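Local coordinates for protein LYND (Lyngbya aestuarii, PDB 4V1T) that probably catalyses the ATP-dependent cyclodehydration of cysteine residues in cyanobactin precursor peptides to thiazolines, as a YcaO-family heterocyclase, at residues I9-H14 with V92-S97. Sequence-based numbering, arbitrary orientation.
Sequences IQPHFH and VAAFWS
P11 and H12, at the corner of a type I beta turn, pack against A93, A94 and S97 on helix 90-98 in a buried contact without a hydrogen bond across it. The turn, Q10 to F13, joins strands 6-9 and 14-18 of the winged helix-turn-helix region, and the contact seats it on helix 90-98. Small residues let the turn come close: P11 CG lies 3.7 Å from A93 CB, and P11 CD reaches S97 OG at 3.3 Å. H12 comes in alongside, its CB 3.3 Å from A94 O. With CG set between the backbone N and the carbonyl carbon (chi1 68°), the imidazole presents its CD2 edge to the serine, CD2 to S97 OG being 3.1 Å with the oxygen near the ring plane. CE1, further round the imidazole, lies 3.2 Å above one face of the F13 ring, offset toward its rim. Replacing H12 by an alanine would probably open a gap beside S97 OG and cost F13 its contact with CE1. The second subunit also reaches this junction: its R246 donates to P11 O and its A247 packs on A94. The S97 hydroxyl has the carbonyls of A93 and A94 within hydrogen-bonding distance on its own helix, while its nearest neighbours on the turn are carbons, P11 CD and H12 CD2. Between turn and helix, cohesion therefore rests on close fit, with a polar tie supplied by the second subunit.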
loop_
_atom_site.group_PDB
_atom_site.type_symbol
_atom_site.label_atom_id
_atom_site.label_comp_id
_atom_site.label_asym_id
_atom_site.label_seq_id
_atom_site.Cartn_x
_atom_site.Cartn_y
_atom_site.Cartn_z
ATOM N N ILE B 9 -7.990 25.491 -28.950
ATOM C CA ILE B 9 -7.227 24.829 -27.921
ATOM C C ILE B 9 -8.214 23.901 -27.226
ATOM O O ILE B 9 -9.362 24.260 -26.960
ATOM C CB ILE B 9 -6.609 25.807 -26.917
ATOM C CG1 ILE B 9 -5.666 26.786 -27.625
ATOM C CG2 ILE B 9 -5.841 25.051 -25.847
ATOM C CD1 ILE B 9 -4.502 26.143 -28.364
ATOM N N GLN B 10 -7.767 22.691 -26.955
ATOM C CA GLN B 10 -8.666 21.665 -26.454
ATOM C C GLN B 10 -9.437 22.133 -25.235
ATOM O O GLN B 10 -8.852 22.693 -24.316
ATOM C CB GLN B 10 -7.914 20.357 -26.177
ATOM C CG GLN B 10 -6.507 20.462 -25.606
ATOM C CD GLN B 10 -5.649 19.307 -26.092
ATOM O OE1 GLN B 10 -5.791 18.852 -27.231
ATOM N NE2 GLN B 10 -4.779 18.806 -25.231
ATOM N N PRO B 11 -10.762 21.913 -25.245
ATOM C CA PRO B 11 -11.703 22.653 -24.400
ATOM C C PRO B 11 -11.691 22.309 -22.920
ATOM O O PRO B 11 -12.437 22.926 -22.162
ATOM C CB PRO B 11 -13.060 22.315 -25.017
ATOM C CG PRO B 11 -12.871 20.985 -25.630
ATOM C CD PRO B 11 -11.461 20.970 -26.138
ATOM N N HIS B 12 -10.858 21.361 -22.502
ATOM C CA HIS B 12 -10.783 21.033 -21.084
ATOM C C HIS B 12 -9.854 22.020 -20.379
ATOM O O HIS B 12 -9.805 22.073 -19.158
ATOM C CB HIS B 12 -10.339 19.581 -20.873
ATOM C CG HIS B 12 -8.925 19.297 -21.274
ATOM N ND1 HIS B 12 -7.864 19.491 -20.423
ATOM C CD2 HIS B 12 -8.400 18.798 -22.419
ATOM C CE1 HIS B 12 -6.745 19.138 -21.026
ATOM N NE2 HIS B 12 -7.044 18.710 -22.238
ATOM N N PHE B 13 -9.136 22.820 -21.166
ATOM C CA PHE B 13 -8.275 23.860 -20.624
ATOM C C PHE B 13 -9.014 25.180 -20.447
ATOM O O PHE B 13 -9.739 25.622 -21.330
ATOM C CB PHE B 13 -7.067 24.087 -21.530
ATOM C CG PHE B 13 -6.026 23.011 -21.442
ATOM C CD1 PHE B 13 -5.556 22.582 -20.207
ATOM C CD2 PHE B 13 -5.512 22.425 -22.594
ATOM C CE1 PHE B 13 -4.605 21.582 -20.124
ATOM C CE2 PHE B 13 -4.560 21.429 -22.516
ATOM C CZ PHE B 13 -4.108 21.002 -21.280
ATOM N N HIS B 14 -8.833 25.794 -19.289
ATOM C CA HIS B 14 -9.160 27.200 -19.113
ATOM C C HIS B 14 -7.936 28.011 -19.545
ATOM O O HIS B 14 -6.836 27.816 -19.024
ATOM C CB HIS B 14 -9.537 27.497 -17.664
ATOM C CG HIS B 14 -9.525 28.951 -17.326
ATOM N ND1 HIS B 14 -10.275 29.881 -18.011
ATOM C CD2 HIS B 14 -8.849 29.638 -16.377
ATOM C CE1 HIS B 14 -10.060 31.080 -17.499
ATOM N NE2 HIS B 14 -9.196 30.961 -16.506
ATOM N N VAL B 92 -18.880 18.147 -22.929
ATOM C CA VAL B 92 -18.623 16.794 -23.418
ATOM C C VAL B 92 -17.302 16.728 -24.188
ATOM O O VAL B 92 -16.497 15.824 -23.980
ATOM C CB VAL B 92 -19.772 16.301 -24.308
ATOM C CG1 VAL B 92 -19.412 14.996 -25.003
ATOM C CG2 VAL B 92 -21.034 16.110 -23.481
ATOM N N ALA B 93 -17.079 17.691 -25.079
ATOM C CA ALA B 93 -15.820 17.771 -25.804
ATOM C C ALA B 93 -14.654 17.836 -24.840
ATOM O O ALA B 93 -13.604 17.232 -25.082
ATOM C CB ALA B 93 -15.802 18.977 -26.732
ATOM N N ALA B 94 -14.837 18.568 -23.747
ATOM C CA ALA B 94 -13.789 18.726 -22.737
ATOM C C ALA B 94 -13.475 17.394 -22.063
ATOM O O ALA B 94 -12.327 17.095 -21.767
ATOM C CB ALA B 94 -14.207 19.754 -21.703
ATOM N N PHE B 95 -14.501 16.592 -21.821
ATOM C CA PHE B 95 -14.304 15.293 -21.204
ATOM C C PHE B 95 -13.406 14.421 -22.062
ATOM O O PHE B 95 -12.497 13.759 -21.565
ATOM C CB PHE B 95 -15.643 14.601 -20.959
ATOM C CG PHE B 95 -15.522 13.341 -20.151
ATOM C CD1 PHE B 95 -15.577 13.380 -18.764
ATOM C CD2 PHE B 95 -15.325 12.132 -20.773
ATOM C CE1 PHE B 95 -15.454 12.225 -18.032
ATOM C CE2 PHE B 95 -15.190 10.965 -20.030
ATOM C CZ PHE B 95 -15.261 11.017 -18.663
ATOM N N TRP B 96 -13.646 14.450 -23.369
ATOM C CA TRP B 96 -12.914 13.607 -24.297
ATOM C C TRP B 96 -11.537 14.153 -24.627
ATOM O O TRP B 96 -10.591 13.387 -24.800
ATOM C CB TRP B 96 -13.749 13.387 -25.561
ATOM C CG TRP B 96 -15.014 12.621 -25.251
ATOM C CD1 TRP B 96 -16.299 13.049 -25.426
ATOM C CD2 TRP B 96 -15.106 11.319 -24.661
ATOM N NE1 TRP B 96 -17.180 12.094 -24.992
ATOM C CE2 TRP B 96 -16.477 11.023 -24.512
ATOM C CE3 TRP B 96 -14.163 10.381 -24.241
ATOM C CZ2 TRP B 96 -16.931 9.819 -23.977
ATOM C CZ3 TRP B 96 -14.608 9.188 -23.704
ATOM C CH2 TRP B 96 -15.983 8.915 -23.575
ATOM N N SER B 97 -11.410 15.473 -24.699
ATOM C CA SER B 97 -10.109 16.077 -24.981
ATOM C C SER B 97 -9.183 15.863 -23.798
ATOM O O SER B 97 -7.981 15.751 -23.971
ATOM C CB SER B 97 -10.225 17.576 -25.296
ATOM O OG SER B 97 -10.874 18.298 -24.265
#